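Local coordinates for protein probable transcriptional regulator (Pseudomonas aeruginosa, PDB 2HR3) that probably binds DNA as a dimeric transcriptional regulator of the MarR family, with a winged helix-turn-helix domain in each subunit, at residues A43-L47 with L56-E60. Residues are numbered along the deposited sequence; the frame is centred on the assembly and turned at random.
Sequences AIDRL and LAAAE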
loop_
_atom_site.group_PDB
_atom_site.type_symbol
_atom_site.label_atom_id
_atom_site.label_comp_id
_atom_site.label_asym_id
_atom_site.label_seq_id
_atom_site.Cartn_x
_atom_site.Cartn_y
_atom_site.Cartn_z
ATOM N N ALA A 43 -8.749 -5.121 5.151
ATOM C CA ALA A 43 -8.081 -5.534 6.329
ATOM C C ALA A 43 -8.811 -6.590 7.151
ATOM O O ALA A 43 -8.212 -7.585 7.558
ATOM C CB ALA A 43 -7.771 -4.332 7.160
ATOM N N ILE A 44 -10.111 -6.423 7.375
ATOM C CA ILE A 44 -10.890 -7.426 8.133
ATOM C C ILE A 44 -10.956 -8.781 7.420
ATOM O O ILE A 44 -11.004 -9.840 8.060
ATOM C CB ILE A 44 -12.355 -6.921 8.297
ATOM C CG1 ILE A 44 -12.412 -5.790 9.323
ATOM C CG2 ILE A 44 -13.283 -8.019 8.635
ATOM C CD1 ILE A 44 -13.630 -4.930 9.255
ATOM N N ASP A 45 -11.086 -8.739 6.088
ATOM C CA ASP A 45 -11.214 -9.963 5.315
ATOM C C ASP A 45 -9.855 -10.661 5.309
ATOM O O ASP A 45 -9.763 -11.870 5.486
ATOM C CB ASP A 45 -11.682 -9.630 3.920
ATOM C CG ASP A 45 -11.551 -10.816 2.946
ATOM O OD1 ASP A 45 -12.352 -11.790 3.081
ATOM O OD2 ASP A 45 -10.655 -10.747 2.043
ATOM N N ARG A 46 -8.801 -9.869 5.165
ATOM C CA ARG A 46 -7.480 -10.416 5.223
ATOM C C ARG A 46 -7.265 -11.182 6.512
ATOM O O ARG A 46 -6.855 -12.332 6.446
ATOM C CB ARG A 46 -6.421 -9.339 5.041
ATOM C CG ARG A 46 -6.270 -8.955 3.559
ATOM C CD ARG A 46 -4.941 -8.300 3.227
ATOM N NE ARG A 46 -4.733 -7.056 3.951
ATOM C CZ ARG A 46 -5.247 -5.872 3.626
ATOM N NH1 ARG A 46 -6.039 -5.734 2.577
ATOM N NH2 ARG A 46 -4.955 -4.803 4.369
ATOM N N LEU A 47 -7.567 -10.560 7.664
ATOM C CA LEU A 47 -7.350 -11.182 8.999
ATOM C C LEU A 47 -8.355 -12.253 9.362
ATOM O O LEU A 47 -8.357 -12.755 10.513
ATOM C CB LEU A 47 -7.361 -10.135 10.106
ATOM C CG LEU A 47 -6.251 -9.106 10.042
ATOM C CD1 LEU A 47 -6.657 -7.927 10.931
ATOM C CD2 LEU A 47 -4.885 -9.708 10.403
ATOM N N LEU A 56 -6.894 -5.213 14.295
ATOM C CA LEU A 56 -7.066 -4.532 13.056
ATOM C C LEU A 56 -6.232 -3.252 13.040
ATOM O O LEU A 56 -5.505 -3.001 12.060
ATOM C CB LEU A 56 -8.529 -4.134 12.964
ATOM C CG LEU A 56 -9.341 -4.226 11.684
ATOM C CD1 LEU A 56 -10.725 -3.571 12.015
ATOM C CD2 LEU A 56 -8.634 -3.559 10.605
ATOM N N ALA A 57 -6.390 -2.416 14.075
ATOM C CA ALA A 57 -5.544 -1.249 14.202
ATOM C C ALA A 57 -4.043 -1.650 14.082
ATOM O O ALA A 57 -3.301 -1.054 13.277
ATOM C CB ALA A 57 -5.776 -0.570 15.459
ATOM N N ALA A 58 -3.621 -2.680 14.814
ATOM C CA ALA A 58 -2.240 -3.075 14.799
ATOM C C ALA A 58 -1.756 -3.491 13.426
ATOM O O ALA A 58 -0.671 -3.098 13.021
ATOM C CB ALA A 58 -1.983 -4.218 15.803
ATOM N N ALA A 59 -2.548 -4.283 12.717
ATOM C CA ALA A 59 -2.205 -4.775 11.390
ATOM C C ALA A 59 -2.136 -3.699 10.341
ATOM O O ALA A 59 -1.521 -3.885 9.282
ATOM C CB ALA A 59 -3.230 -5.803 10.942
ATOM N N GLU A 60 -2.854 -2.611 10.574
ATOM C CA GLU A 60 -2.938 -1.518 9.613
ATOM C C GLU A 60 -2.123 -0.357 10.163
ATOM O O GLU A 60 -2.211 0.749 9.659
ATOM C CB GLU A 60 -4.398 -1.139 9.421
ATOM C CG GLU A 60 -5.131 -2.217 8.741
ATOM C CD GLU A 60 -4.546 -2.515 7.349
ATOM O OE1 GLU A 60 -4.338 -1.559 6.555
ATOM O OE2 GLU A 60 -4.293 -3.706 7.047
#
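The methyl of A43 points toward segment 56-60 and lies between the side chains of L56, on helix 53-59, and E60, just past its end: CD2 of L56 packs against CB of A43 at 3.6 Å, while OE2 of E60 comes to that CB from another direction at 3.5 Å. L56 sets CD2 over A43 and CD1 against CG1 of I44 at 3.9 Å, the I44 and L56 side chains meeting at a slant. L47 reaches over with CD1, 4.0 Å from both CA of L56 and CB of A59. E60 doubles back at chi2 (-60°), a bend that carries its carboxylate over A43 to R46. NH2 of R46 and OE2 of E60 form a salt bridge of 3.0 Å at the guanidinium edge, but its hydrogen bond is weak: the N-H...O angle is 129° and the guanidinium and carboxylate planes are turned 57° apart. The charged pair borders an apolar patch that continues inward, where I44 and L56 both touch V94 of strand 93-96 and L56 also meets L67 and L71 of helix 64-76. Such packing of helix 32-46 on the first helix of the helix-turn-helix, with helix 64-76 as the probable recognition helix, is characteristic of the MarR winged-helix fold.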